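Local coordinates for protein Maltose/maltodextrin transport permease homologue (Bdellovibrio bacteriovorus HD100, PDB 6FFL) that binds maltotriose through its fused periplasmic-type MalE domain, the part present here, and probably passes maltodextrins to the membrane-spanning MalF part of the same polypeptide, at residues T126-N131 and G249-P254; W155-N160 and D207-K212; A168-A173 and K261-L266; P186-T191 and Q374-A379. All blocks are in the same frame, centred on the assembly; numbering follows the deposited sequence.

Overall arrangement
Contacts 1 and 2 reach the outermost strands, 248-251 and 157-158, of the sheet that also holds strands 228-234 and 116-121. Their centres are about 16 Å apart. Contact 3 joins the turn 170-173 to the loop before strand 266-274 of the larger sheet. It touches contact 1 through Pro-254 and Pro-263, with centres about 15 Å apart. Contact 4 joins the loop before helix 191-205 to helix 368-384. It is nearest to contact 3, about 17 Å between centres, and about 31 Å from contact 1. Along the chain, both segments of contact 2 fall between those of contact 1. The other pairs alternate, so distant sequence is woven into one sugar-binding domain.

Contact 1 of 4, residues T126-N131 and G249-P254; sequences TTPPKN and GIARIP
Pro-254 and Ala-251 each meet a proline of the 126-131 loop. Ring atom CG of Pro-254 approaches CG of Pro-129 at 4.1 Å, and the two rings cross at a slant. The same CG lies 3.6 Å from the backbone O of Pro-129. The next ring atom, CB of Pro-254, rests against the backbone of Asn-131, 3.5 Å from its C. Further along, the methyl CB of Ala-251 sits 3.9 Å from CG of Pro-128, with CB of Pro-128 almost as near. The direct contacts are van der Waals ones, and a water joins the backbones. It donates to Pro-129 O at 2.8 Å and to Arg-252 O at 2.7 Å, so both carbonyls are satisfied in one bridge.

The next shell fixes the loop at its end. Asn-131 is the N-cap of helix 132-142, and its OD1 accepts from the backbone N of Glu-134. Lys-130 forms a salt bridge with Glu-134 and a backbone hydrogen bond with Met-255. Pro-129 packs on Leu-135 and Leu-138 of helix 132-142 and on Leu-118 of strand 116-121, while Ala-251 makes a backbone hydrogen bond with Leu-118 at the edge of the sheet.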
loop_
_atom_site.group_PDB
_atom_site.type_symbol
_atom_site.label_atom_id
_atom_site.label_comp_id
_atom_site.label_asym_id
_atom_site.label_seq_id
_atom_site.Cartn_x
_atom_site.Cartn_y
_atom_site.Cartn_z
ATOM N N THR A 126 7.304 -5.348 -24.417
ATOM C CA THR A 126 6.917 -6.754 -24.346
ATOM C C THR A 126 7.709 -7.524 -23.301
ATOM O O THR A 126 7.157 -8.406 -22.634
ATOM C CB THR A 126 7.101 -7.425 -25.717
ATOM O OG1 THR A 126 6.368 -6.701 -26.704
ATOM C CG2 THR A 126 6.613 -8.862 -25.686
ATOM N N THR A 127 8.994 -7.213 -23.153
ATOM C CA THR A 127 9.863 -7.889 -22.193
ATOM C C THR A 127 10.347 -6.881 -21.167
ATOM O O THR A 127 11.091 -5.951 -21.522
ATOM C CB THR A 127 11.051 -8.545 -22.901
ATOM O OG1 THR A 127 10.559 -9.396 -23.941
ATOM C CG2 THR A 127 11.873 -9.377 -21.928
ATOM N N PRO A 128 9.947 -6.998 -19.907
ATOM C CA PRO A 128 10.310 -5.974 -18.918
ATOM C C PRO A 128 11.783 -6.047 -18.566
ATOM O O PRO A 128 12.414 -7.105 -18.699
ATOM C CB PRO A 128 9.431 -6.327 -17.707
ATOM C CG PRO A 128 9.134 -7.785 -17.855
ATOM C CD PRO A 128 9.069 -8.042 -19.347
ATOM N N PRO A 129 12.363 -4.944 -18.090
ATOM C CA PRO A 129 13.757 -4.985 -17.637
ATOM C C PRO A 129 13.883 -5.803 -16.364
ATOM O O PRO A 129 13.025 -5.739 -15.480
ATOM C CB PRO A 129 14.091 -3.512 -17.382
ATOM C CG PRO A 129 12.765 -2.900 -17.008
ATOM C CD PRO A 129 11.753 -3.619 -17.896
ATOM N N LYS A 130 14.976 -6.564 -16.264
ATOM C CA LYS A 130 15.212 -7.405 -15.095
ATOM C C LYS A 130 16.189 -6.788 -14.102
ATOM O O LYS A 130 16.289 -7.273 -12.968
ATOM C CB LYS A 130 15.716 -8.794 -15.522
ATOM C CG LYS A 130 16.987 -8.794 -16.357
ATOM C CD LYS A 130 17.273 -10.189 -16.908
ATOM C CE LYS A 130 18.586 -10.236 -17.680
ATOM N NZ LYS A 130 18.389 -9.871 -19.111
ATOM N N ASN A 131 16.907 -5.737 -14.485
ATOM C CA ASN A 131 17.787 -5.052 -13.548
ATOM C C ASN A 131 17.775 -3.557 -13.834
ATOM O O ASN A 131 17.232 -3.093 -14.839
ATOM C CB ASN A 131 19.221 -5.597 -13.603
ATOM C CG ASN A 131 19.832 -5.490 -14.973
ATOM O OD1 ASN A 131 19.915 -4.410 -15.544
ATOM N ND2 ASN A 131 20.303 -6.620 -15.501
ATOM N N GLY A 249 1.541 -5.515 -18.309
ATOM C CA GLY A 249 2.144 -6.629 -17.615
ATOM C C GLY A 249 2.696 -6.153 -16.280
ATOM O O GLY A 249 2.757 -4.958 -15.995
ATOM N N ILE A 250 3.099 -7.118 -15.453
ATOM C CA ILE A 250 3.672 -6.812 -14.146
ATOM C C ILE A 250 4.964 -7.598 -13.985
ATOM O O ILE A 250 5.163 -8.632 -14.632
ATOM C CB ILE A 250 2.708 -7.108 -12.970
ATOM C CG1 ILE A 250 2.379 -8.601 -12.866
ATOM C CG2 ILE A 250 1.424 -6.281 -13.081
ATOM C CD1 ILE A 250 1.604 -8.937 -11.564
ATOM N N ALA A 251 5.856 -7.081 -13.139
ATOM C CA ALA A 251 7.158 -7.701 -12.921
ATOM C C ALA A 251 7.719 -7.202 -11.600
ATOM O O ALA A 251 7.262 -6.199 -11.048
ATOM C CB ALA A 251 8.143 -7.384 -14.055
ATOM N N ARG A 252 8.740 -7.899 -11.105
ATOM C CA ARG A 252 9.491 -7.367 -9.973
ATOM C C ARG A 252 10.052 -5.986 -10.298
ATOM O O ARG A 252 10.486 -5.733 -11.428
ATOM C CB ARG A 252 10.648 -8.311 -9.624
ATOM C CG ARG A 252 10.219 -9.653 -9.088
ATOM C CD ARG A 252 11.414 -10.529 -8.761
ATOM N NE ARG A 252 10.980 -11.761 -8.117
ATOM C CZ ARG A 252 11.796 -12.725 -7.709
ATOM N NH1 ARG A 252 13.105 -12.595 -7.868
ATOM N NH2 ARG A 252 11.298 -13.816 -7.130
ATOM N N ILE A 253 10.078 -5.101 -9.299
ATOM C CA ILE A 253 10.911 -3.900 -9.430
ATOM C C ILE A 253 12.317 -4.411 -9.720
ATOM O O ILE A 253 12.798 -5.312 -9.022
ATOM C CB ILE A 253 10.868 -3.020 -8.168
ATOM C CG1 ILE A 253 9.457 -2.470 -7.946
ATOM C CG2 ILE A 253 11.869 -1.873 -8.272
ATOM C CD1 ILE A 253 9.252 -1.881 -6.529
ATOM N N PRO A 254 12.987 -3.910 -10.757
ATOM C CA PRO A 254 14.209 -4.574 -11.234
ATOM C C PRO A 254 15.325 -4.603 -10.193
ATOM O O PRO A 254 15.492 -3.680 -9.386
ATOM C CB PRO A 254 14.607 -3.739 -12.454
ATOM C CG PRO A 254 13.315 -3.219 -12.973
ATOM C CD PRO A 254 12.478 -2.927 -11.731
HETATM O O HOH W 1 12.137 -7.078 -13.154
#

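Contact 2 of 4, residues W155-N160 and D207-K212; sequences WGLVFN and DKIIPK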
loop_
_atom_site.group_PDB
_atom_site.type_symbol
_atom_site.label_atom_id
_atom_site.label_comp_id
_atom_site.label_asym_id
_atom_site.label_seq_id
_atom_site.Cartn_x
_atom_site.Cartn_y
_atom_site.Cartn_z
ATOM N N TRP A 155 7.022 9.463 -20.866
ATOM C CA TRP A 155 8.051 9.202 -19.874
ATOM C C TRP A 155 8.409 7.727 -19.865
ATOM O O TRP A 155 7.545 6.867 -20.059
ATOM C CB TRP A 155 7.585 9.627 -18.478
ATOM C CG TRP A 155 7.600 11.099 -18.353
ATOM C CD1 TRP A 155 6.546 11.948 -18.480
ATOM C CD2 TRP A 155 8.748 11.912 -18.127
ATOM N NE1 TRP A 155 6.966 13.241 -18.329
ATOM C CE2 TRP A 155 8.318 13.245 -18.111
ATOM C CE3 TRP A 155 10.107 11.635 -17.934
ATOM C CZ2 TRP A 155 9.193 14.308 -17.900
ATOM C CZ3 TRP A 155 10.974 12.686 -17.725
ATOM C CH2 TRP A 155 10.515 14.007 -17.710
ATOM N N GLY A 156 9.688 7.434 -19.648
ATOM C CA GLY A 156 10.086 6.045 -19.529
ATOM C C GLY A 156 9.507 5.398 -18.285
ATOM O O GLY A 156 9.088 4.236 -18.313
ATOM N N LEU A 157 9.459 6.144 -17.183
ATOM C CA LEU A 157 9.053 5.583 -15.901
ATOM C C LEU A 157 8.366 6.660 -15.077
ATOM O O LEU A 157 8.856 7.788 -15.005
ATOM C CB LEU A 157 10.267 5.046 -15.127
ATOM C CG LEU A 157 10.033 4.563 -13.692
ATOM C CD1 LEU A 157 9.095 3.360 -13.677
ATOM C CD2 LEU A 157 11.370 4.203 -13.032
ATOM N N VAL A 158 7.254 6.305 -14.431
ATOM C CA VAL A 158 6.584 7.206 -13.494
ATOM C C VAL A 158 6.286 6.450 -12.213
ATOM O O VAL A 158 5.967 5.253 -12.241
ATOM C CB VAL A 158 5.273 7.801 -14.062
ATOM C CG1 VAL A 158 5.561 8.697 -15.284
ATOM C CG2 VAL A 158 4.272 6.688 -14.415
ATOM N N PHE A 159 6.376 7.158 -11.093
ATOM C CA PHE A 159 5.836 6.657 -9.833
ATOM C C PHE A 159 5.866 7.784 -8.812
ATOM O O PHE A 159 6.483 8.837 -9.017
ATOM C CB PHE A 159 6.550 5.387 -9.321
ATOM C CG PHE A 159 8.006 5.541 -8.924
ATOM C CD1 PHE A 159 8.988 5.872 -9.849
ATOM C CD2 PHE A 159 8.404 5.209 -7.626
ATOM C CE1 PHE A 159 10.323 5.947 -9.475
ATOM C CE2 PHE A 159 9.737 5.276 -7.233
ATOM C CZ PHE A 159 10.708 5.645 -8.162
ATOM N N ASN A 160 5.157 7.549 -7.708
ATOM C CA ASN A 160 4.999 8.521 -6.635
ATOM C C ASN A 160 6.245 8.473 -5.752
ATOM O O ASN A 160 6.207 8.102 -4.582
ATOM C CB ASN A 160 3.728 8.217 -5.847
ATOM C CG ASN A 160 3.391 9.297 -4.843
ATOM O OD1 ASN A 160 3.876 10.428 -4.944
ATOM N ND2 ASN A 160 2.568 8.954 -3.858
ATOM N N ASP A 207 19.741 10.501 -15.408
ATOM C CA ASP A 207 19.162 9.713 -16.487
ATOM C C ASP A 207 17.944 10.407 -17.077
ATOM O O ASP A 207 17.686 10.275 -18.277
ATOM C CB ASP A 207 18.805 8.319 -15.982
ATOM C CG ASP A 207 19.975 7.636 -15.299
ATOM O OD1 ASP A 207 21.084 7.663 -15.869
ATOM O OD2 ASP A 207 19.778 7.067 -14.208
ATOM N N LYS A 208 17.200 11.154 -16.254
ATOM C CA LYS A 208 16.041 11.937 -16.695
ATOM C C LYS A 208 14.986 11.048 -17.349
ATOM O O LYS A 208 14.460 11.349 -18.423
ATOM C CB LYS A 208 16.460 13.076 -17.630
ATOM C CG LYS A 208 17.654 13.896 -17.127
ATOM C CD LYS A 208 18.430 14.469 -18.315
ATOM C CE LYS A 208 18.500 15.974 -18.264
ATOM N NZ LYS A 208 19.040 16.442 -16.965
ATOM N N ILE A 209 14.661 9.950 -16.672
ATOM C CA ILE A 209 13.629 9.036 -17.147
ATOM C C ILE A 209 12.353 9.097 -16.317
ATOM O O ILE A 209 11.366 8.444 -16.691
ATOM C CB ILE A 209 14.147 7.583 -17.231
ATOM C CG1 ILE A 209 14.388 6.981 -15.847
ATOM C CG2 ILE A 209 15.437 7.530 -18.041
ATOM C CD1 ILE A 209 14.520 5.458 -15.901
ATOM N N ILE A 210 12.333 9.853 -15.215
ATOM C CA ILE A 210 11.118 10.083 -14.429
ATOM C C ILE A 210 10.864 11.587 -14.377
ATOM O O ILE A 210 11.816 12.379 -14.451
ATOM C CB ILE A 210 11.228 9.495 -13.007
ATOM C CG1 ILE A 210 12.331 10.200 -12.212
ATOM C CG2 ILE A 210 11.469 7.997 -13.043
ATOM C CD1 ILE A 210 12.459 9.709 -10.769
ATOM N N PRO A 211 9.615 12.028 -14.255
ATOM C CA PRO A 211 9.334 13.469 -14.273
ATOM C C PRO A 211 9.872 14.186 -13.042
ATOM O O PRO A 211 10.056 13.601 -11.974
ATOM C CB PRO A 211 7.803 13.535 -14.319
ATOM C CG PRO A 211 7.355 12.147 -14.734
ATOM C CD PRO A 211 8.390 11.217 -14.198
ATOM N N LYS A 212 10.115 15.493 -13.208
ATOM C CA LYS A 212 10.578 16.302 -12.079
ATOM C C LYS A 212 9.499 16.455 -11.014
ATOM O O LYS A 212 9.816 16.654 -9.834
ATOM C CB LYS A 212 11.028 17.679 -12.568
ATOM C CG LYS A 212 12.171 17.640 -13.563
ATOM C CD LYS A 212 13.520 17.439 -12.884
ATOM C CE LYS A 212 14.652 17.905 -13.794
ATOM N NZ LYS A 212 16.002 17.693 -13.205
#
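This contact closes one edge of the four-stranded mixed sheet of the solute-binding domain, where the loop between helices 191-205 and 216-224 covers strand 157-158. The chain turns a corner at Gly-156. Just after it, Leu-157 N donates to Ile-209 O at 3.0 Å. The N-H...O angle is a bent 139°, although the donor lies nearly in line with the C=O bond. A weaker CA-H...O contact answers it, from Ile-210 CA to Leu-157 O at 3.3 Å.

Apolar side chains pack around this backbone link. Leu-157 and Ile-210 run side by side in the same direction, with Leu-157 CG 3.8 Å from Ile-210 CG2. The leucine CG stands opposite the backbone N (chi1 173°), which turns its branched end along the isoleucine. The same Ile-210 methyl also reaches the edge of the Phe-159 ring. On the other flank, Val-158 CG1 touches Pro-211 CG at 3.9 Å.

Outside the pair, Val-158 bonds through its backbone to strand 228-234, and Leu-222 of helix 216-224 packs on both Trp-155 and Val-158. Thr-143 OG1 accepts the N-H of Gly-156. The indole of Trp-155 meets Lys-208 O and Ile-209 O at its edge, and Pro-211 covers one face. There Pro-211 CG makes a CH-pi contact, 3.6 Å from the centroid of the five-membered ring and only 5° off its normal.

Contact 3 of 4, residues A168-A173 and K261-L266; sequences APFIPA and KWPSPL
A buried, proline-rich contact joins the weakly bonded helical turn 170-173, and the two residues before it, to the loop that runs from strand 248-251 into strand 266-274. One backbone bond anchors it. Ser-264 N donates to Pro-169 O at 2.9 Å, with an N-H...O angle of 154°, and the donor stands 27° out of the carbonyl plane. Nearby, Pro-169 CA gives a CA-H...O contact to Ser-264 O at 3.3 Å. The two residues are thus held in both directions.

Pro-263 packs against both Pro-169 and Phe-170. Its CB lies close to Pro-169 O, and its CG reaches Phe-170 CD1 at 3.7 Å. The phenyl ring gets there because its CG is placed opposite the carbonyl carbon (chi1 -58°), which swings the ring back although CB points away. Ala-173 CB sits against Lys-261 O and Pro-263 N, while Lys-261 CB comes to 3.6 Å from Ala-173 O. Pro-172 CG touches Ser-264 CB at 3.8 Å. At the far end, Ala-168 CB meets Leu-266 CD1 at 4.3 Å.

Polar atoms find partners outside the pair: Ser-264 OG bonds to Val-337 O, Lys-261 NZ to Thr-259 O, and the backbone oxygen of Ala-173 to Thr-259 OG1. Trp-351 packs on both Ala-168 and Leu-266. The side chain of Leu-266 is about 7 Å from a bound glucose unit, consistent with a place in the buried interior near the maltotriose site of this solute-binding fold.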
loop_
_atom_site.group_PDB
_atom_site.type_symbol
_atom_site.label_atom_id
_atom_site.label_comp_id
_atom_site.label_asym_id
_atom_site.label_seq_id
_atom_site.Cartn_x
_atom_site.Cartn_y
_atom_site.Cartn_z
ATOM N N ALA A 168 10.787 2.806 -0.252
ATOM C CA ALA A 168 11.134 1.762 0.710
ATOM C C ALA A 168 11.667 0.465 0.106
ATOM O O ALA A 168 12.588 -0.120 0.700
ATOM C CB ALA A 168 9.906 1.457 1.579
ATOM N N PRO A 169 11.157 -0.051 -1.021
ATOM C CA PRO A 169 11.690 -1.328 -1.516
ATOM C C PRO A 169 13.168 -1.262 -1.848
ATOM O O PRO A 169 13.857 -2.288 -1.762
ATOM C CB PRO A 169 10.843 -1.607 -2.766
ATOM C CG PRO A 169 9.581 -0.819 -2.562
ATOM C CD PRO A 169 10.045 0.432 -1.866
ATOM N N PHE A 170 13.683 -0.090 -2.223
ATOM C CA PHE A 170 15.090 0.001 -2.617
ATOM C C PHE A 170 16.035 -0.040 -1.433
ATOM O O PHE A 170 17.202 -0.412 -1.599
ATOM C CB PHE A 170 15.347 1.285 -3.409
ATOM C CG PHE A 170 14.505 1.399 -4.649
ATOM C CD1 PHE A 170 14.782 0.623 -5.767
ATOM C CD2 PHE A 170 13.432 2.269 -4.689
ATOM C CE1 PHE A 170 13.988 0.708 -6.907
ATOM C CE2 PHE A 170 12.639 2.362 -5.826
ATOM C CZ PHE A 170 12.921 1.584 -6.932
ATOM N N ILE A 171 15.570 0.343 -0.253
ATOM C CA ILE A 171 16.475 0.478 0.888
ATOM C C ILE A 171 17.213 -0.833 1.149
ATOM O O ILE A 171 18.452 -0.821 1.152
ATOM C CB ILE A 171 15.728 0.987 2.131
ATOM C CG1 ILE A 171 15.147 2.374 1.845
ATOM C CG2 ILE A 171 16.682 1.029 3.322
ATOM C CD1 ILE A 171 14.139 2.873 2.911
ATOM N N PRO A 172 16.540 -1.977 1.358
ATOM C CA PRO A 172 17.290 -3.216 1.609
ATOM C C PRO A 172 18.105 -3.688 0.417
ATOM O O PRO A 172 19.077 -4.426 0.616
ATOM C CB PRO A 172 16.193 -4.231 1.966
ATOM C CG PRO A 172 14.936 -3.684 1.358
ATOM C CD PRO A 172 15.082 -2.196 1.470
ATOM N N ALA A 173 17.749 -3.293 -0.810
ATOM C CA ALA A 173 18.574 -3.673 -1.954
ATOM C C ALA A 173 19.914 -2.951 -1.946
ATOM O O ALA A 173 20.873 -3.426 -2.572
ATOM C CB ALA A 173 17.824 -3.396 -3.266
ATOM N N LYS A 261 20.754 -7.232 -5.727
ATOM C CA LYS A 261 19.630 -7.446 -4.828
ATOM C C LYS A 261 18.340 -6.935 -5.446
ATOM O O LYS A 261 18.304 -5.852 -6.035
ATOM C CB LYS A 261 19.847 -6.758 -3.474
ATOM C CG LYS A 261 21.214 -7.003 -2.847
ATOM C CD LYS A 261 21.421 -8.460 -2.488
ATOM C CE LYS A 261 22.863 -8.719 -2.014
ATOM N NZ LYS A 261 23.811 -9.188 -3.095
ATOM N N TRP A 262 17.285 -7.716 -5.283
ATOM C CA TRP A 262 15.946 -7.291 -5.662
ATOM C C TRP A 262 15.405 -6.298 -4.646
ATOM O O TRP A 262 15.415 -6.586 -3.440
ATOM C CB TRP A 262 15.006 -8.492 -5.720
ATOM C CG TRP A 262 15.318 -9.468 -6.797
ATOM C CD1 TRP A 262 15.950 -10.669 -6.667
ATOM C CD2 TRP A 262 15.012 -9.322 -8.181
ATOM N NE1 TRP A 262 16.058 -11.284 -7.896
ATOM C CE2 TRP A 262 15.488 -10.475 -8.841
ATOM C CE3 TRP A 262 14.374 -8.328 -8.929
ATOM C CZ2 TRP A 262 15.341 -10.666 -10.214
ATOM C CZ3 TRP A 262 14.234 -8.514 -10.296
ATOM C CH2 TRP A 262 14.718 -9.671 -10.923
ATOM N N PRO A 263 14.914 -5.142 -5.079
ATOM C CA PRO A 263 14.123 -4.298 -4.182
ATOM C C PRO A 263 12.989 -5.109 -3.573
ATOM O O PRO A 263 12.365 -5.947 -4.230
ATOM C CB PRO A 263 13.612 -3.185 -5.103
ATOM C CG PRO A 263 14.723 -3.075 -6.144
ATOM C CD PRO A 263 15.151 -4.505 -6.381
ATOM N N SER A 264 12.752 -4.881 -2.291
ATOM C CA SER A 264 11.877 -5.750 -1.520
ATOM C C SER A 264 10.586 -5.013 -1.193
ATOM O O SER A 264 10.572 -4.157 -0.297
ATOM C CB SER A 264 12.590 -6.192 -0.234
ATOM O OG SER A 264 11.839 -7.181 0.440
ATOM N N PRO A 265 9.484 -5.299 -1.882
ATOM C CA PRO A 265 8.218 -4.636 -1.550
ATOM C C PRO A 265 7.751 -5.048 -0.166
ATOM O O PRO A 265 8.060 -6.139 0.315
ATOM C CB PRO A 265 7.255 -5.143 -2.632
ATOM C CG PRO A 265 7.814 -6.449 -3.045
ATOM C CD PRO A 265 9.314 -6.362 -2.891
ATOM N N LEU A 266 7.026 -4.150 0.493
ATOM C CA LEU A 266 6.377 -4.496 1.753
ATOM C C LEU A 266 5.067 -5.213 1.453
ATOM O O LEU A 266 4.224 -4.691 0.722
ATOM C CB LEU A 266 6.128 -3.245 2.591
ATOM C CG LEU A 266 7.452 -2.652 3.089
ATOM C CD1 LEU A 266 7.257 -1.234 3.591
ATOM C CD2 LEU A 266 8.064 -3.543 4.176
#

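Contact 4 of 4, residues P186-T191 and Q374-A379; sequences PNLNTT and QAQITA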
loop_
_atom_site.group_PDB
_atom_site.type_symbol
_atom_site.label_atom_id
_atom_site.label_comp_id
_atom_site.label_asym_id
_atom_site.label_seq_id
_atom_site.Cartn_x
_atom_site.Cartn_y
_atom_site.Cartn_z
ATOM N N PRO A 186 14.487 2.360 14.655
ATOM C CA PRO A 186 14.769 2.842 13.298
ATOM C C PRO A 186 16.220 2.586 12.925
ATOM O O PRO A 186 17.118 2.654 13.767
ATOM C CB PRO A 186 14.479 4.346 13.383
ATOM C CG PRO A 186 13.549 4.491 14.549
ATOM C CD PRO A 186 13.990 3.429 15.533
ATOM N N ASN A 187 16.437 2.278 11.648
ATOM C CA ASN A 187 17.766 2.060 11.095
ATOM C C ASN A 187 17.863 2.882 9.814
ATOM O O ASN A 187 17.917 2.330 8.716
ATOM C CB ASN A 187 18.016 0.572 10.825
ATOM C CG ASN A 187 19.479 0.260 10.571
ATOM O OD1 ASN A 187 20.368 0.843 11.185
ATOM N ND2 ASN A 187 19.732 -0.663 9.655
ATOM N N LEU A 188 17.887 4.208 9.969
ATOM C CA LEU A 188 17.833 5.113 8.828
ATOM C C LEU A 188 19.150 5.807 8.525
ATOM O O LEU A 188 19.348 6.244 7.384
ATOM C CB LEU A 188 16.751 6.182 9.052
ATOM C CG LEU A 188 15.375 5.652 9.477
ATOM C CD1 LEU A 188 14.398 6.810 9.690
ATOM C CD2 LEU A 188 14.862 4.660 8.424
ATOM N N ASN A 189 20.053 5.933 9.502
ATOM C CA ASN A 189 21.340 6.598 9.257
ATOM C C ASN A 189 22.317 5.588 8.654
ATOM O O ASN A 189 23.311 5.178 9.260
ATOM C CB ASN A 189 21.893 7.209 10.539
ATOM C CG ASN A 189 23.155 8.026 10.281
ATOM O OD1 ASN A 189 23.426 8.414 9.144
ATOM N ND2 ASN A 189 23.940 8.272 11.329
ATOM N N THR A 190 22.016 5.187 7.422
ATOM C CA THR A 190 22.690 4.075 6.776
ATOM C C THR A 190 23.129 4.470 5.380
ATOM O O THR A 190 22.559 5.370 4.756
ATOM C CB THR A 190 21.778 2.846 6.667
ATOM O OG1 THR A 190 20.660 3.155 5.811
ATOM C CG2 THR A 190 21.273 2.440 8.048
ATOM N N THR A 191 24.157 3.774 4.889
ATOM C CA THR A 191 24.522 3.924 3.486
ATOM C C THR A 191 23.349 3.548 2.592
ATOM O O THR A 191 23.109 4.188 1.559
ATOM C CB THR A 191 25.748 3.066 3.165
ATOM O OG1 THR A 191 26.860 3.517 3.944
ATOM C CG2 THR A 191 26.099 3.172 1.698
ATOM N N GLN A 374 19.486 12.916 9.611
ATOM C CA GLN A 374 18.388 13.608 10.279
ATOM C C GLN A 374 17.092 12.807 10.262
ATOM O O GLN A 374 16.231 13.031 11.123
ATOM C CB GLN A 374 18.178 14.986 9.644
ATOM C CG GLN A 374 19.211 16.001 10.128
ATOM C CD GLN A 374 19.418 17.164 9.171
ATOM O OE1 GLN A 374 18.468 17.837 8.770
ATOM N NE2 GLN A 374 20.669 17.405 8.808
ATOM N N ALA A 375 16.929 11.884 9.309
ATOM C CA ALA A 375 15.803 10.956 9.376
ATOM C C ALA A 375 15.885 10.104 10.637
ATOM O O ALA A 375 14.885 9.927 11.346
ATOM C CB ALA A 375 15.759 10.068 8.130
ATOM N N GLN A 376 17.075 9.597 10.952
ATOM C CA GLN A 376 17.242 8.806 12.168
ATOM C C GLN A 376 16.976 9.645 13.415
ATOM O O GLN A 376 16.251 9.213 14.325
ATOM C CB GLN A 376 18.650 8.210 12.216
ATOM C CG GLN A 376 18.921 7.294 13.420
ATOM C CD GLN A 376 18.108 6.014 13.381
ATOM O OE1 GLN A 376 17.645 5.599 12.326
ATOM N NE2 GLN A 376 17.938 5.376 14.536
ATOM N N ILE A 377 17.558 10.847 13.478
ATOM C CA ILE A 377 17.410 11.668 14.678
ATOM C C ILE A 377 15.948 12.027 14.896
ATOM O O ILE A 377 15.429 11.922 16.014
ATOM C CB ILE A 377 18.294 12.931 14.597
ATOM C CG1 ILE A 377 19.778 12.555 14.645
ATOM C CG2 ILE A 377 17.949 13.906 15.748
ATOM C CD1 ILE A 377 20.699 13.632 14.070
ATOM N N THR A 378 15.262 12.443 13.827
ATOM C CA THR A 378 13.866 12.856 13.939
ATOM C C THR A 378 12.966 11.685 14.309
ATOM O O THR A 378 12.043 11.836 15.120
ATOM C CB THR A 378 13.422 13.506 12.626
ATOM O OG1 THR A 378 14.137 14.736 12.449
ATOM C CG2 THR A 378 11.931 13.789 12.630
ATOM N N ALA A 379 13.225 10.505 13.738
ATOM C CA ALA A 379 12.422 9.327 14.064
ATOM C C ALA A 379 12.570 8.964 15.534
ATOM O O ALA A 379 11.576 8.680 16.218
ATOM C CB ALA A 379 12.825 8.141 13.186
#
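Gln-376 places CG opposite its backbone N (chi1 -177°) and then bends at chi2 (67°), which lays its amide alongside the backbone of Pro-186 to Leu-188. There the amide grips the loop twice. OE1 accepts from Leu-188 N at 2.7 Å, a fairly straight bond with an N-H...O angle of 162°. NE2 donates to Pro-186 O at 2.9 Å, more bent, and approaches from well above that carbonyl plane. The two bonds use both ends of one amide, and so fix its rotation. NE2 also bonds to Glu-380 OE2, one turn further along the helix.

Apolar contacts lie beside the amide. Leu-188 has CG opposite its carbonyl carbon, which sets CD1 against the methyls of Ala-375 and Ala-379. CD1 is 3.9 Å from Ala-375 CB and 4.1 Å from Ala-379 CB. Pro-186 CG reaches the same Ala-379 methyl at 4.0 Å. On the outer side, Asn-189 CB rests on Gln-376 CB at 3.8 Å.

Beyond the pair, Phe-178 packs on Leu-188, and Ser-353 of helix 346-362 bonds to Ala-375 O. Thr-190 caps helix 191-205 through Leu-193 N. Asn-189 centres an inverse gamma turn that ends on this cap residue. The whole is a loop-to-helix docking by a side-chain amide that mimics backbone pairing, and it fastens helix 368-384 to the loop leading into helix 191-205.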